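Local coordinates for protein BamaA.19900.a (Balamuthia mandrillaris, PDB 6VZZ) that binds glucose and, as a glucokinase of the actin-like ATPase clan, probably phosphorylates it to glucose 6-phosphate at the expense of ATP, at residues Phe78-Ser83 with Glu130-Leu135; Ser95-Ala100 with Leu135-Lys140. One frame throughout, in Å; residues are numbered along the deposited sequence.

Overall arrangement
Both contacts fasten the loop between strands 125-127 and 141-145 to the five-stranded mixed sheet and the helix that covers it, and both are largely buried. Contact 1 sets residues 130-135 against helix 72-90, mostly by van der Waals packing around S83, P132 and F79, with a water bridge on its partly exposed side. Contact 2 carries the same loop onward to strand 96-101, where a backbone hydrogen bond joins the side-chain packing and K140 marks the exposed end. L135 belongs to both. Between them lies a common core: L131 packs on F136 and L99, and F79 meets L99. Contact 1 relies on packing edged by water and E130's salt bridge to the helix; contact 2 adds a direct backbone bond.

Contact 1: residues Phe78-Ser83 with Glu130-Leu135; sequences FFDSVS and ELPSFL
S83 of helix 72-90 sits in the bend of the loop, between P132, F134 and L135. Its CB rests on the proline ring, 3.6 Å from P132 CG. The hydroxyl is turned anti to the backbone N (chi1 179°), which carries S83 OG to within 3.4 Å of F134 CB, a packing contact and not a hydrogen bond. On the other flank L135 packs against the same turn: its CD1 lies 3.7 Å from S83 CA, and the L135 side chain crosses that of V82, more loosely, at about a right angle. One helical turn earlier, F79 lies side by side with L131, both pointing the same way, and F79 CD2 meets L131 CD2 at 3.6 Å. F79 CB also touches the proline ring, and the F79 ring packs on V41 and I43 of strand 37-43, in the sheet that the helix covers.

The side around D80 and E130 is looser and partly exposed. D80 OD1 lies 3.8 Å from P132 CD, and a water spans the remaining gap, donating to D80 OD1 at 2.6 Å and to E130 O at 3.0 Å. E130 OE1 forms a salt bridge with R73 of the same helix, and OE2 accepts from the backbone N of K127. No direct hydrogen bond joins 78-83 to 130-135; packing carries this part, and water and salt bridge add polar links.

Contact 2: residues Ser95-Ala100 with Leu135-Lys140; sequences SGACLA and LFPPTK
Strand 96-101 is an inner strand of the five-stranded mixed sheet, and the loop 135-140 folds over one of its faces before entering the parallel edge strand 141-145. A97 takes the middle of the contact. Its CB points at the loop and lies 3.3 Å from L135 O and 3.6 Å from F136 CD1. Two residues on, L99 points to the same side and crosses the F136 side chain at about a right angle, with L99 CD2 3.7 Å from F136 CE1. The phenylalanine reaches both because its CG stands anti to its own carbonyl carbon (chi1 -55°), sending the ring obliquely across the strand, toward A97 and L99; F79 of helix 72-90 meets that ring edge-to-face.

P137 then covers G96, its CG 3.8 Å from G96 N, and begins a type I turn closed by the bond from K140 N to P137 O. The turn brings the chain down beside strand 96-101, where A97 N donates to K140 O at 3.0 Å and A97 also bonds to H142 of strand 141-145, its parallel neighbour. This is the actin-like ATPase sheet gaining its outer parallel strand. The same K140 O also receives a CA-H...O contact from G96 CA. At the exposed end the lysine chain, kinked at chi3 (-85°), runs alongside S95 O: K140 CD passes 3.5 Å from that oxygen, and NZ makes a weak hydrogen bond to it.

Contact 1: residues Phe78-Ser83 with Glu130-Leu135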
ATOM      1  N   PHE A  78      -0.681 -33.311 -11.797  1.00 47.30           N
ATOM      2  CA  PHE A  78       0.689 -33.336 -11.298  1.00 46.00           C
ATOM      3  C   PHE A  78       0.725 -33.705  -9.820  1.00 46.72           C
ATOM      4  O   PHE A  78       1.545 -34.528  -9.406  1.00 48.65           O
ATOM      5  CB  PHE A  78       1.356 -31.981 -11.557  1.00 49.18           C
ATOM      6  CG  PHE A  78       2.615 -31.722 -10.740  1.00 51.82           C
ATOM      7  CD1 PHE A  78       3.852 -32.223 -11.145  1.00 53.14           C
ATOM      8  CD2 PHE A  78       2.571 -30.926  -9.595  1.00 49.24           C
ATOM      9  CE1 PHE A  78       5.022 -31.963 -10.402  1.00 51.71           C
ATOM     10  CE2 PHE A  78       3.739 -30.659  -8.852  1.00 49.80           C
ATOM     11  CZ  PHE A  78       4.964 -31.179  -9.258  1.00 47.47           C
ATOM     12  N   PHE A  79      -0.174 -33.131  -9.014  1.00 47.87           N
ATOM     13  CA  PHE A  79      -0.180 -33.415  -7.581  1.00 46.65           C
ATOM     14  C   PHE A  79      -0.531 -34.877  -7.314  1.00 47.18           C
ATOM     15  O   PHE A  79       0.173 -35.564  -6.565  1.00 45.58           O
ATOM     16  CB  PHE A  79      -1.158 -32.484  -6.856  1.00 44.56           C
ATOM     17  CG  PHE A  79      -0.749 -31.032  -6.854  1.00 42.30           C
ATOM     18  CD1 PHE A  79       0.588 -30.665  -6.759  1.00 46.32           C
ATOM     19  CD2 PHE A  79      -1.711 -30.031  -6.942  1.00 41.22           C
ATOM     20  CE1 PHE A  79       0.968 -29.318  -6.747  1.00 42.04           C
ATOM     21  CE2 PHE A  79      -1.346 -28.686  -6.937  1.00 42.89           C
ATOM     22  CZ  PHE A  79      -0.002 -28.328  -6.833  1.00 41.39           C
ATOM     23  N   ASP A  80      -1.626 -35.365  -7.910  1.00 45.17           N
ATOM     24  CA  ASP A  80      -1.972 -36.782  -7.797  1.00 44.58           C
ATOM     25  C   ASP A  80      -0.784 -37.669  -8.148  1.00 44.85           C
ATOM     26  O   ASP A  80      -0.437 -38.595  -7.406  1.00 45.92           O
ATOM     27  CB  ASP A  80      -3.161 -37.118  -8.705  1.00 41.81           C
ATOM     28  CG  ASP A  80      -4.475 -36.506  -8.222  1.00 47.29           C
ATOM     29  OD1 ASP A  80      -4.530 -36.022  -7.069  1.00 43.64           O
ATOM     30  OD2 ASP A  80      -5.461 -36.516  -9.002  1.00 48.58           O
ATOM     31  N   SER A  81      -0.134 -37.389  -9.275  1.00 45.16           N
ATOM     32  CA  SER A  81       0.970 -38.231  -9.721  1.00 45.84           C
ATOM     33  C   SER A  81       2.121 -38.211  -8.725  1.00 45.43           C
ATOM     34  O   SER A  81       2.584 -39.264  -8.272  1.00 44.69           O
ATOM     35  CB  SER A  81       1.451 -37.778 -11.094  1.00 47.37           C
ATOM     36  OG  SER A  81       2.586 -38.520 -11.480  1.00 51.29           O
ATOM     37  N   VAL A  82       2.602 -37.017  -8.372  1.00 45.98           N
ATOM     38  CA  VAL A  82       3.755 -36.947  -7.486  1.00 45.86           C
ATOM     39  C   VAL A  82       3.392 -37.389  -6.075  1.00 44.14           C
ATOM     40  O   VAL A  82       4.260 -37.865  -5.339  1.00 45.62           O
ATOM     41  CB  VAL A  82       4.362 -35.533  -7.506  1.00 45.68           C
ATOM     42  CG1 VAL A  82       3.535 -34.591  -6.667  1.00 47.63           C
ATOM     43  CG2 VAL A  82       5.785 -35.571  -7.010  1.00 46.88           C
ATOM     44  N   SER A  83       2.123 -37.268  -5.684  1.00 45.14           N
ATOM     45  CA  SER A  83       1.700 -37.776  -4.385  1.00 43.17           C
ATOM     46  C   SER A  83       1.832 -39.294  -4.328  1.00 44.97           C
ATOM     47  O   SER A  83       2.426 -39.843  -3.390  1.00 44.22           O
ATOM     48  CB  SER A  83       0.262 -37.343  -4.097  1.00 42.62           C
ATOM     49  OG  SER A  83      -0.188 -37.845  -2.850  1.00 42.03           O
ATOM     50  N   GLU A 130      -9.519 -30.619  -3.486  1.00 45.69           N
ATOM     51  CA  GLU A 130      -9.165 -31.341  -4.701  1.00 44.74           C
ATOM     52  C   GLU A 130      -7.786 -31.972  -4.633  1.00 44.58           C
ATOM     53  O   GLU A 130      -7.421 -32.729  -5.541  1.00 47.10           O
ATOM     54  CB  GLU A 130      -9.207 -30.406  -5.913  1.00 44.65           C
ATOM     55  CG  GLU A 130     -10.567 -29.843  -6.257  1.00 44.89           C
ATOM     56  CD  GLU A 130     -10.502 -28.917  -7.463  1.00 52.48           C
ATOM     57  OE1 GLU A 130     -11.057 -29.285  -8.527  1.00 52.41           O
ATOM     58  OE2 GLU A 130      -9.877 -27.828  -7.353  1.00 50.54           O
ATOM     59  N   LEU A 131      -7.024 -31.665  -3.620  1.00 44.37           N
ATOM     60  CA  LEU A 131      -5.650 -32.071  -3.398  1.00 42.62           C
ATOM     61  C   LEU A 131      -5.602 -33.459  -2.775  1.00 42.27           C
ATOM     62  O   LEU A 131      -6.454 -33.805  -1.951  1.00 42.91           O
ATOM     63  CB  LEU A 131      -4.953 -31.077  -2.479  1.00 42.02           C
ATOM     64  CG  LEU A 131      -4.902 -29.646  -3.009  1.00 43.11           C
ATOM     65  CD1 LEU A 131      -4.343 -28.704  -1.953  1.00 43.17           C
ATOM     66  CD2 LEU A 131      -4.071 -29.586  -4.274  1.00 39.27           C
ATOM     67  N   PRO A 132      -4.606 -34.263  -3.147  1.00 42.56           N
ATOM     68  CA  PRO A 132      -4.488 -35.609  -2.559  1.00 42.90           C
ATOM     69  C   PRO A 132      -4.161 -35.545  -1.069  1.00 40.92           C
ATOM     70  O   PRO A 132      -3.234 -34.853  -0.644  1.00 39.20           O
ATOM     71  CB  PRO A 132      -3.356 -36.255  -3.368  1.00 40.47           C
ATOM     72  CG  PRO A 132      -2.561 -35.106  -3.909  1.00 44.26           C
ATOM     73  CD  PRO A 132      -3.515 -33.954  -4.089  1.00 41.27           C
ATOM     74  N   SER A 133      -4.940 -36.286  -0.275  1.00 45.38           N
ATOM     75  CA  SER A 133      -4.763 -36.318   1.175  1.00 43.25           C
ATOM     76  C   SER A 133      -3.341 -36.677   1.600  1.00 43.36           C
ATOM     77  O   SER A 133      -2.862 -36.170   2.620  1.00 43.88           O
ATOM     78  CB  SER A 133      -5.740 -37.314   1.785  1.00 42.64           C
ATOM     79  OG  SER A 133      -7.049 -36.787   1.772  1.00 58.77           O
ATOM     80  N   PHE A 134      -2.661 -37.558   0.860  1.00 42.71           N
ATOM     81  CA  PHE A 134      -1.342 -38.005   1.293  1.00 44.15           C
ATOM     82  C   PHE A 134      -0.387 -36.829   1.492  1.00 42.83           C
ATOM     83  O   PHE A 134       0.299 -36.743   2.516  1.00 43.93           O
ATOM     84  CB  PHE A 134      -0.760 -39.005   0.299  1.00 45.79           C
ATOM     85  CG  PHE A 134       0.577 -39.540   0.709  1.00 47.85           C
ATOM     86  CD1 PHE A 134       0.671 -40.644   1.532  1.00 50.43           C
ATOM     87  CD2 PHE A 134       1.746 -38.920   0.294  1.00 47.53           C
ATOM     88  CE1 PHE A 134       1.895 -41.125   1.927  1.00 52.79           C
ATOM     89  CE2 PHE A 134       2.968 -39.396   0.689  1.00 49.79           C
ATOM     90  CZ  PHE A 134       3.044 -40.504   1.507  1.00 52.51           C
ATOM     91  N   LEU A 135      -0.321 -35.914   0.528  1.00 41.76           N
ATOM     92  CA  LEU A 135       0.590 -34.786   0.659  1.00 41.49           C
ATOM     93  C   LEU A 135      -0.068 -33.569   1.276  1.00 38.19           C
ATOM     94  O   LEU A 135       0.641 -32.658   1.716  1.00 37.61           O
ATOM     95  CB  LEU A 135       1.173 -34.376  -0.700  1.00 39.26           C
ATOM     96  CG  LEU A 135       2.137 -35.323  -1.406  1.00 41.32           C
ATOM     97  CD1 LEU A 135       2.718 -34.651  -2.638  1.00 40.80           C
ATOM     98  CD2 LEU A 135       3.244 -35.771  -0.472  1.00 43.06           C
TER
HETATM   99  O   HOH W   1      -6.722 -35.637  -5.675  1.00 43.28           O

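Contact 2: residues Ser95-Ala100 with Leu135-Lys140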
ATOM      1  N   SER A  95       2.697 -34.488   7.358  1.00 42.02           N
ATOM      2  CA  SER A  95       2.102 -33.949   8.574  1.00 39.60           C
ATOM      3  C   SER A  95       1.590 -32.526   8.412  1.00 43.17           C
ATOM      4  O   SER A  95       0.971 -31.998   9.342  1.00 49.26           O
ATOM      5  CB  SER A  95       3.113 -33.999   9.719  1.00 42.26           C
ATOM      6  OG  SER A  95       3.507 -35.339   9.979  1.00 43.17           O
ATOM      7  N   GLY A  96       1.827 -31.900   7.270  1.00 38.38           N
ATOM      8  CA  GLY A  96       1.415 -30.533   7.042  1.00 41.73           C
ATOM      9  C   GLY A  96       1.806 -30.067   5.656  1.00 41.32           C
ATOM     10  O   GLY A  96       2.777 -30.572   5.081  1.00 41.52           O
ATOM     11  N   ALA A  97       1.061 -29.115   5.096  1.00 37.30           N
ATOM     12  CA  ALA A  97       1.344 -28.655   3.748  1.00 36.04           C
ATOM     13  C   ALA A  97       0.976 -27.187   3.629  1.00 38.97           C
ATOM     14  O   ALA A  97       0.060 -26.701   4.300  1.00 40.50           O
ATOM     15  CB  ALA A  97       0.594 -29.481   2.699  1.00 35.65           C
ATOM     16  N   CYS A  98       1.716 -26.479   2.784  1.00 38.57           N
ATOM     17  CA  CYS A  98       1.398 -25.101   2.444  1.00 38.59           C
ATOM     18  C   CYS A  98       1.693 -24.880   0.970  1.00 38.40           C
ATOM     19  O   CYS A  98       2.774 -25.238   0.492  1.00 38.93           O
ATOM     20  CB  CYS A  98       2.195 -24.111   3.285  1.00 35.71           C
ATOM     21  SG  CYS A  98       1.962 -22.405   2.741  1.00 37.45           S
ATOM     22  N   LEU A  99       0.728 -24.302   0.256  1.00 37.34           N
ATOM     23  CA  LEU A  99       0.871 -23.971  -1.157  1.00 36.12           C
ATOM     24  C   LEU A  99       0.919 -22.457  -1.305  1.00 37.69           C
ATOM     25  O   LEU A  99      -0.049 -21.766  -0.963  1.00 38.64           O
ATOM     26  CB  LEU A  99      -0.279 -24.549  -1.973  1.00 37.48           C
ATOM     27  CG  LEU A  99      -0.468 -26.058  -1.846  1.00 37.61           C
ATOM     28  CD1 LEU A  99      -1.593 -26.351  -0.894  1.00 37.44           C
ATOM     29  CD2 LEU A  99      -0.728 -26.680  -3.205  1.00 38.05           C
ATOM     30  N   ALA A 100       2.046 -21.944  -1.794  1.00 37.04           N
ATOM     31  CA  ALA A 100       2.212 -20.522  -2.068  1.00 36.02           C
ATOM     32  C   ALA A 100       1.963 -20.312  -3.555  1.00 37.47           C
ATOM     33  O   ALA A 100       2.778 -20.723  -4.392  1.00 40.01           O
ATOM     34  CB  ALA A 100       3.602 -20.036  -1.659  1.00 34.40           C
ATOM     35  N   LEU A 135      -0.321 -35.914   0.528  1.00 41.76           N
ATOM     36  CA  LEU A 135       0.590 -34.786   0.659  1.00 41.49           C
ATOM     37  C   LEU A 135      -0.068 -33.569   1.276  1.00 38.19           C
ATOM     38  O   LEU A 135       0.641 -32.658   1.716  1.00 37.61           O
ATOM     39  CB  LEU A 135       1.173 -34.376  -0.700  1.00 39.26           C
ATOM     40  CG  LEU A 135       2.137 -35.323  -1.406  1.00 41.32           C
ATOM     41  CD1 LEU A 135       2.718 -34.651  -2.638  1.00 40.80           C
ATOM     42  CD2 LEU A 135       3.244 -35.771  -0.472  1.00 43.06           C
ATOM     43  N   PHE A 136      -1.392 -33.527   1.316  1.00 41.42           N
ATOM     44  CA  PHE A 136      -2.130 -32.330   1.720  1.00 40.60           C
ATOM     45  C   PHE A 136      -3.169 -32.736   2.751  1.00 39.79           C
ATOM     46  O   PHE A 136      -4.357 -32.865   2.432  1.00 43.41           O
ATOM     47  CB  PHE A 136      -2.752 -31.643   0.504  1.00 38.00           C
ATOM     48  CG  PHE A 136      -1.752 -31.324  -0.565  1.00 39.80           C
ATOM     49  CD1 PHE A 136      -0.947 -30.193  -0.470  1.00 38.75           C
ATOM     50  CD2 PHE A 136      -1.581 -32.174  -1.651  1.00 39.97           C
ATOM     51  CE1 PHE A 136      -0.001 -29.906  -1.446  1.00 36.85           C
ATOM     52  CE2 PHE A 136      -0.641 -31.888  -2.631  1.00 38.60           C
ATOM     53  CZ  PHE A 136       0.150 -30.758  -2.528  1.00 36.24           C
ATOM     54  N   PRO A 137      -2.754 -32.936   4.002  1.00 42.65           N
ATOM     55  CA  PRO A 137      -3.697 -33.337   5.056  1.00 42.27           C
ATOM     56  C   PRO A 137      -4.837 -32.344   5.162  1.00 42.26           C
ATOM     57  O   PRO A 137      -4.601 -31.128   5.247  1.00 42.12           O
ATOM     58  CB  PRO A 137      -2.834 -33.335   6.325  1.00 41.06           C
ATOM     59  CG  PRO A 137      -1.670 -32.444   5.994  1.00 42.33           C
ATOM     60  CD  PRO A 137      -1.414 -32.633   4.538  1.00 40.69           C
ATOM     61  N   PRO A 138      -6.084 -32.826   5.134  1.00 42.16           N
ATOM     62  CA  PRO A 138      -7.238 -31.914   5.015  1.00 44.41           C
ATOM     63  C   PRO A 138      -7.312 -30.818   6.068  1.00 47.51           C
ATOM     64  O   PRO A 138      -7.672 -29.677   5.744  1.00 47.61           O
ATOM     65  CB  PRO A 138      -8.425 -32.880   5.113  1.00 40.70           C
ATOM     66  CG  PRO A 138      -7.916 -34.121   4.480  1.00 40.88           C
ATOM     67  CD  PRO A 138      -6.473 -34.228   4.920  1.00 44.52           C
ATOM     68  N   THR A 139      -6.977 -31.116   7.317  1.00 43.66           N
ATOM     69  CA  THR A 139      -7.054 -30.102   8.355  1.00 44.75           C
ATOM     70  C   THR A 139      -5.745 -29.343   8.550  1.00 47.65           C
ATOM     71  O   THR A 139      -5.702 -28.416   9.363  1.00 48.46           O
ATOM     72  CB  THR A 139      -7.496 -30.748   9.671  1.00 48.03           C
ATOM     73  OG1 THR A 139      -6.704 -31.914   9.918  1.00 50.04           O
ATOM     74  CG2 THR A 139      -8.966 -31.163   9.590  1.00 45.29           C
ATOM     75  N   LYS A 140      -4.687 -29.690   7.820  1.00 46.43           N
ATOM     76  CA  LYS A 140      -3.366 -29.109   8.041  1.00 44.90           C
ATOM     77  C   LYS A 140      -2.733 -28.654   6.725  1.00 41.36           C
ATOM     78  O   LYS A 140      -1.524 -28.796   6.517  1.00 40.67           O
ATOM     79  CB  LYS A 140      -2.465 -30.102   8.779  1.00 45.11           C
ATOM     80  CG  LYS A 140      -2.998 -30.508  10.156  1.00 47.39           C
ATOM     81  CD  LYS A 140      -2.067 -31.467  10.898  1.00 59.31           C
ATOM     82  CE  LYS A 140      -2.300 -32.938  10.519  1.00 59.58           C
ATOM     83  NZ  LYS A 140      -1.268 -33.855  11.112  1.00 57.92           N
TER